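Local coordinates for protein rhamnogalacturonan endolyase YesW (Bacillus subtilis, PDB 2Z8S) that cleaves type I rhamnogalacturonan of plant cell walls by endo-acting elimination, releasing oligosaccharides, and needs calcium or manganese for activity, at residues K140-D145 with V265-A270; G175-Q180 with I556-P561. All blocks are in the same frame, centred on the assembly; numbering follows the deposited sequence.

Overall arrangement
Both contacts lie within the beta-propeller domain of this lyase and meet at the bound galacturonic acid; their centres are about 9 Å apart. The centre of contact 2 lies about 10 Å from the centre of the chain, that of contact 1 about 19 Å. The segments alternate along the sequence, and the two contacts touch directly. Phe268 N, at the start of its strand, probably hydrogen-bonds to His177 O, 3.1 Å away, while Asn142 OD1 packs 3.1 Å from Tyr178 CE2. Contact 1 reaches the carboxylate of the sugar through a water molecule, whereas contact 2 reaches it directly and also ties in a calcium ion.

Contact 1: K140-D145 with V265-A270; sequences KDNSQD and VDRFLA. With ADA (alpha-D-galactopyranuronic acid), chain C.
Asn142 extends toward the other segment and donates from ND2 to Asp266 O, 2.6 Å away. The bond is nearly straight at nitrogen (162°), yet the donor sits above the carbonyl plane rather than on a lone pair. ND2 also donates to Asn263 O, so this nitrogen has two carbonyl acceptors. The carboxylate of Asp266 is engaged elsewhere, in a salt bridge to Arg286. Arg267 runs past Asn142 in the opposite direction, with Asn142 CB over one guanidinium face, 3.4 Å from Arg267 NH2. The arginine comes from the lead-in to strand 268-273 of one sheet of the beta-propeller, and the asparagine from the loop joining strands 129-136 and 152-156 of another. Arg267 NH2 donates a hydrogen bond to Asn263 OD1, and its salt bridge to Asp141 OD2 is long, at 3.7 Å. Asp141 OD2 has closer donors: with CG anti to the backbone N (chi1 178°), the carboxylate swings forward along the chain, and Ser143 N (2.8 Å from OD2) and Ser143 OG (2.7 Å from OD2) reach that oxygen from opposite faces. The first of these bonds makes an Asx turn, nested in a type I turn closed by Gln144 N to Asp141 O at 2.9 Å. A water in the guanidinium plane accepts from Arg267 NH1 at 2.6 Å and donates to Asp141 OD1 and to O6B of the galacturonic acid, though its modelled distance to OD1 is doubtfully short.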
loop_
_atom_site.group_PDB
_atom_site.type_symbol
_atom_site.label_atom_id
_atom_site.label_comp_id
_atom_site.label_asym_id
_atom_site.label_seq_id
_atom_site.Cartn_x
_atom_site.Cartn_y
_atom_site.Cartn_z
ATOM N N LYS A 140 3.419 12.832 15.987
ATOM C CA LYS A 140 4.812 13.290 15.994
ATOM C C LYS A 140 5.763 12.464 15.131
ATOM O O LYS A 140 5.711 11.228 15.119
ATOM C CB LYS A 140 5.344 13.320 17.437
ATOM C CG LYS A 140 4.650 14.309 18.392
ATOM C CD LYS A 140 5.011 15.749 18.092
ATOM C CE LYS A 140 4.533 16.684 19.196
ATOM N NZ LYS A 140 3.151 17.182 18.989
ATOM N N ASP A 141 6.644 13.154 14.414
ATOM C CA ASP A 141 7.775 12.487 13.792
ATOM C C ASP A 141 8.689 12.033 14.918
ATOM O O ASP A 141 8.665 12.599 16.016
ATOM C CB ASP A 141 8.536 13.428 12.872
ATOM C CG ASP A 141 9.751 12.769 12.253
ATOM O OD1 ASP A 141 9.584 12.064 11.236
ATOM O OD2 ASP A 141 10.870 12.956 12.780
ATOM N N ASN A 142 9.480 11.005 14.654
ATOM C CA ASN A 142 10.365 10.468 15.675
ATOM C C ASN A 142 11.341 11.489 16.242
ATOM O O ASN A 142 11.764 11.360 17.384
ATOM C CB ASN A 142 11.090 9.238 15.162
ATOM C CG ASN A 142 10.178 8.045 15.048
ATOM O OD1 ASN A 142 8.991 8.183 14.742
ATOM N ND2 ASN A 142 10.722 6.863 15.294
ATOM N N SER A 143 11.663 12.513 15.456
ATOM C CA SER A 143 12.545 13.591 15.903
ATOM C C SER A 143 11.897 14.592 16.883
ATOM O O SER A 143 12.611 15.291 17.608
ATOM C CB SER A 143 13.090 14.345 14.694
ATOM O OG SER A 143 12.042 15.056 14.066
ATOM N N GLN A 144 10.566 14.670 16.900
ATOM C CA GLN A 144 9.844 15.666 17.714
ATOM C C GLN A 144 9.358 15.097 19.030
ATOM O O GLN A 144 8.632 14.101 19.045
ATOM C CB GLN A 144 8.606 16.177 16.988
ATOM C CG GLN A 144 8.847 17.043 15.787
ATOM C CD GLN A 144 7.786 16.831 14.722
ATOM O OE1 GLN A 144 6.633 16.500 15.024
ATOM N NE2 GLN A 144 8.175 17.007 13.459
ATOM N N ASP A 145 9.730 15.754 20.127
ATOM C CA ASP A 145 9.164 15.448 21.435
ATOM C C ASP A 145 7.704 15.889 21.519
ATOM O O ASP A 145 7.201 16.554 20.620
ATOM C CB ASP A 145 9.982 16.119 22.534
ATOM C CG ASP A 145 11.357 15.512 22.692
ATOM O OD1 ASP A 145 11.599 14.418 22.144
ATOM O OD2 ASP A 145 12.200 16.132 23.376
ATOM N N VAL A 265 15.023 4.286 17.402
ATOM C CA VAL A 265 14.476 3.075 18.005
ATOM C C VAL A 265 13.082 2.767 17.454
ATOM O O VAL A 265 12.704 1.604 17.279
ATOM C CB VAL A 265 14.425 3.190 19.555
ATOM C CG1 VAL A 265 13.667 4.440 19.991
ATOM C CG2 VAL A 265 13.796 1.944 20.178
ATOM N N ASP A 266 12.331 3.822 17.178
ATOM C CA ASP A 266 10.934 3.685 16.828
ATOM C C ASP A 266 10.675 3.869 15.341
ATOM O O ASP A 266 9.669 4.462 14.944
ATOM C CB ASP A 266 10.103 4.651 17.659
ATOM C CG ASP A 266 10.014 4.247 19.112
ATOM O OD1 ASP A 266 10.281 3.059 19.434
ATOM O OD2 ASP A 266 9.659 5.133 19.926
ATOM N N ARG A 267 11.581 3.332 14.530
ATOM C CA ARG A 267 11.492 3.415 13.081
ATOM C C ARG A 267 10.956 2.100 12.500
ATOM O O ARG A 267 11.698 1.239 12.033
ATOM C CB ARG A 267 12.854 3.776 12.493
ATOM C CG ARG A 267 13.315 5.180 12.824
ATOM C CD ARG A 267 12.512 6.195 12.062
ATOM N NE ARG A 267 12.824 7.555 12.482
ATOM C CZ ARG A 267 12.458 8.655 11.825
ATOM N NH1 ARG A 267 11.751 8.572 10.695
ATOM N NH2 ARG A 267 12.797 9.847 12.310
ATOM N N PHE A 268 9.643 1.966 12.528
ATOM C CA PHE A 268 9.022 0.722 12.157
ATOM C C PHE A 268 8.664 0.669 10.705
ATOM O O PHE A 268 8.361 1.683 10.088
ATOM C CB PHE A 268 7.792 0.470 13.016
ATOM C CG PHE A 268 8.088 0.480 14.482
ATOM C CD1 PHE A 268 8.639 -0.631 15.094
ATOM C CD2 PHE A 268 7.850 1.618 15.244
ATOM C CE1 PHE A 268 8.919 -0.621 16.441
ATOM C CE2 PHE A 268 8.128 1.636 16.591
ATOM C CZ PHE A 268 8.664 0.516 17.192
ATOM N N LEU A 269 8.762 -0.531 10.159
ATOM C CA LEU A 269 8.231 -0.824 8.855
ATOM C C LEU A 269 7.593 -2.179 9.000
ATOM O O LEU A 269 7.904 -2.930 9.923
ATOM C CB LEU A 269 9.322 -0.852 7.787
ATOM C CG LEU A 269 10.094 0.425 7.463
ATOM C CD1 LEU A 269 11.181 0.136 6.444
ATOM C CD2 LEU A 269 9.166 1.506 6.948
ATOM N N ALA A 270 6.671 -2.482 8.105
ATOM C CA ALA A 270 5.967 -3.728 8.176
ATOM C C ALA A 270 5.652 -4.136 6.768
ATOM O O ALA A 270 5.551 -3.297 5.880
ATOM C CB ALA A 270 4.709 -3.578 9.000
HETATM C C1 ADA C . 9.484 16.323 9.139
HETATM C C2 ADA C . 8.569 16.472 7.910
HETATM C C3 ADA C . 8.228 15.075 7.345
HETATM C C4 ADA C . 9.521 14.396 6.903
HETATM C C5 ADA C . 10.327 14.157 8.201
HETATM C C6 ADA C . 11.654 13.441 7.904
HETATM O O1 ADA C . 8.788 15.849 10.286
HETATM O O2 ADA C . 7.390 17.225 8.234
HETATM O O3 ADA C . 7.318 15.142 6.239
HETATM O O4 ADA C . 10.188 15.271 5.962
HETATM O O5 ADA C . 10.604 15.400 8.911
HETATM O O6B ADA C . 11.626 12.309 7.385
HETATM O O6A ADA C . 12.706 14.031 8.193
HETATM O O HOH W 1 11.124 10.935 9.705
#

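Contact 2: G175-Q180 with I556-P561; sequences GAHYTQ and IAYNQP. With CA (calcium ion), chain F; ADA (alpha-D-galactopyranuronic acid), chain C.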
loop_
_atom_site.group_PDB
_atom_site.type_symbol
_atom_site.label_atom_id
_atom_site.label_comp_id
_atom_site.label_asym_id
_atom_site.label_seq_id
_atom_site.Cartn_x
_atom_site.Cartn_y
_atom_site.Cartn_z
ATOM N N GLY A 175 2.125 8.690 15.153
ATOM C CA GLY A 175 3.065 9.217 14.182
ATOM C C GLY A 175 3.287 8.272 13.034
ATOM O O GLY A 175 3.086 7.066 13.171
ATOM N N ALA A 176 3.702 8.832 11.906
ATOM C CA ALA A 176 3.962 8.087 10.678
ATOM C C ALA A 176 4.818 6.826 10.872
ATOM O O ALA A 176 4.625 5.823 10.188
ATOM C CB ALA A 176 4.628 8.999 9.652
ATOM N N HIS A 177 5.774 6.895 11.795
ATOM C CA HIS A 177 6.800 5.868 11.875
ATOM C C HIS A 177 6.544 4.838 12.942
ATOM O O HIS A 177 7.220 3.809 12.991
ATOM C CB HIS A 177 8.160 6.518 12.038
ATOM C CG HIS A 177 8.495 7.425 10.909
ATOM N ND1 HIS A 177 8.794 6.951 9.649
ATOM C CD2 HIS A 177 8.514 8.776 10.823
ATOM C CE1 HIS A 177 9.023 7.974 8.845
ATOM N NE2 HIS A 177 8.853 9.092 9.531
ATOM N N TYR A 178 5.544 5.126 13.770
ATOM C CA TYR A 178 5.148 4.258 14.867
ATOM C C TYR A 178 4.288 3.068 14.418
ATOM O O TYR A 178 4.836 2.012 14.121
ATOM C CB TYR A 178 4.510 5.096 15.986
ATOM C CG TYR A 178 5.506 6.059 16.568
ATOM C CD1 TYR A 178 6.405 5.641 17.563
ATOM C CD2 TYR A 178 5.604 7.370 16.095
ATOM C CE1 TYR A 178 7.334 6.503 18.081
ATOM C CE2 TYR A 178 6.551 8.237 16.608
ATOM C CZ TYR A 178 7.410 7.789 17.593
ATOM O OH TYR A 178 8.343 8.620 18.129
ATOM N N THR A 179 2.965 3.238 14.362
ATOM C CA THR A 179 2.051 2.169 13.934
ATOM C C THR A 179 2.127 1.865 12.438
ATOM O O THR A 179 1.795 2.700 11.587
ATOM C CB THR A 179 0.589 2.482 14.306
ATOM O OG1 THR A 179 0.477 2.617 15.723
ATOM C CG2 THR A 179 -0.357 1.384 13.830
ATOM N N GLN A 180 2.570 0.652 12.128
ATOM C CA GLN A 180 2.501 0.144 10.773
ATOM C C GLN A 180 1.565 -1.043 10.814
ATOM O O GLN A 180 1.898 -2.102 11.366
ATOM C CB GLN A 180 3.886 -0.258 10.252
ATOM C CG GLN A 180 5.006 0.773 10.461
ATOM C CD GLN A 180 4.581 2.224 10.170
ATOM O OE1 GLN A 180 5.145 3.171 10.740
ATOM N NE2 GLN A 180 3.579 2.399 9.300
ATOM N N ILE A 556 2.537 2.034 5.429
ATOM C CA ILE A 556 3.668 2.036 6.353
ATOM C C ILE A 556 4.511 3.279 6.152
ATOM O O ILE A 556 4.677 3.728 5.020
ATOM C CB ILE A 556 4.523 0.735 6.324
ATOM C CG1 ILE A 556 5.342 0.637 5.039
ATOM C CG2 ILE A 556 3.644 -0.489 6.544
ATOM C CD1 ILE A 556 6.625 -0.107 5.204
ATOM N N ALA A 557 4.993 3.844 7.259
ATOM C CA ALA A 557 5.903 4.988 7.255
ATOM C C ALA A 557 5.571 5.994 6.152
ATOM O O ALA A 557 4.462 6.515 6.118
ATOM C CB ALA A 557 7.333 4.521 7.160
ATOM N N TYR A 558 6.508 6.249 5.244
ATOM C CA TYR A 558 6.234 7.153 4.142
ATOM C C TYR A 558 5.690 6.415 2.950
ATOM O O TYR A 558 6.438 5.789 2.187
ATOM C CB TYR A 558 7.448 7.984 3.768
ATOM C CG TYR A 558 7.869 8.905 4.867
ATOM C CD1 TYR A 558 6.948 9.358 5.814
ATOM C CD2 TYR A 558 9.185 9.342 4.960
ATOM C CE1 TYR A 558 7.333 10.208 6.837
ATOM C CE2 TYR A 558 9.587 10.198 5.983
ATOM C CZ TYR A 558 8.657 10.628 6.910
ATOM O OH TYR A 558 9.059 11.467 7.914
ATOM N N ASN A 559 4.371 6.540 2.794
ATOM C CA ASN A 559 3.598 5.783 1.821
ATOM C C ASN A 559 4.149 5.856 0.420
ATOM O O ASN A 559 4.260 6.947 -0.155
ATOM C CB ASN A 559 2.143 6.222 1.843
ATOM C CG ASN A 559 1.602 6.300 3.230
ATOM O OD1 ASN A 559 2.352 6.487 4.187
ATOM N ND2 ASN A 559 0.304 6.155 3.363
ATOM N N GLN A 560 4.512 4.685 -0.111
ATOM C CA GLN A 560 4.926 4.571 -1.503
ATOM C C GLN A 560 3.779 4.033 -2.334
ATOM O O GLN A 560 2.876 3.381 -1.798
ATOM C CB GLN A 560 6.159 3.687 -1.648
ATOM C CG GLN A 560 7.390 4.248 -1.002
ATOM C CD GLN A 560 7.650 5.696 -1.371
ATOM O OE1 GLN A 560 7.470 6.591 -0.546
ATOM N NE2 GLN A 560 8.083 5.933 -2.605
ATOM N N PRO A 561 3.782 4.341 -3.641
ATOM C CA PRO A 561 2.792 3.749 -4.533
ATOM C C PRO A 561 3.115 2.270 -4.789
ATOM O O PRO A 561 4.284 1.874 -4.691
ATOM C CB PRO A 561 2.944 4.573 -5.818
ATOM C CG PRO A 561 4.346 5.084 -5.789
ATOM C CD PRO A 561 4.696 5.267 -4.343
HETATM CA CA CA F . 2.283 6.274 6.489
HETATM C C1 ADA C . 9.484 16.323 9.139
HETATM C C2 ADA C . 8.569 16.472 7.910
HETATM C C3 ADA C . 8.228 15.075 7.345
HETATM C C4 ADA C . 9.521 14.396 6.903
HETATM C C5 ADA C . 10.327 14.157 8.201
HETATM C C6 ADA C . 11.654 13.441 7.904
HETATM O O1 ADA C . 8.788 15.849 10.286
HETATM O O2 ADA C . 7.390 17.225 8.234
HETATM O O3 ADA C . 7.318 15.142 6.239
HETATM O O4 ADA C . 10.188 15.271 5.962
HETATM O O5 ADA C . 10.604 15.400 8.911
HETATM O O6B ADA C . 11.626 12.309 7.385
HETATM O O6A ADA C . 12.706 14.031 8.193
HETATM O O HOH W 2 2.433 5.507 8.795
HETATM O O HOH W 3 2.236 8.495 7.568
#
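Ala176 meets the other segment mainly through its carbonyl. Ala176 O takes a CA-H...O contact from Ala557 CA at 3.3 Å and a hydrogen bond from a calcium-bound water 2.6 Å away, while its methyl lies against the ring of Tyr558. His177 comes next, its CG anti to the carbonyl carbon (chi1 -59°), which carries the imidazole over to Tyr558. The rings form an offset edge-to-face pair, centroids of His177 and Tyr558 4.4 Å apart and planes at 69°, with His177 CE1 over the tyrosine face. From the same edge His177 NE2 donates to Tyr558 OH at 2.9 Å; the oxygen lies almost in the imidazole plane and the bond is fairly straight (160°). Tyr558 OH in turn donates a hydrogen bond to O6B of the galacturonic acid, 2.8 Å away, an arrangement in which the histidine is likely to help fix the direction of the hydroxyl. A phenylalanine in place of Tyr558 would probably leave His177 NE2 and the sugar carboxylate each without this hydroxyl partner. His326 packs against both rings, and Lys498 makes a cation-pi contact with the tyrosine. Further along, Gln180 crosses Ile556 at about a right angle, its CB 3.7 Å from Ile556 CG2. Just beyond Ile556, Ala557 O binds calcium at 2.2 Å and Asn559 OD1 binds it at 2.3 Å; two waters, Asn555 and Asp116 complete the ligands. Tyr558 thus stands between two calcium ligands, in a substrate-binding site beside a calcium ion that may have a structural role, in a polysaccharide lyase family 11 propeller.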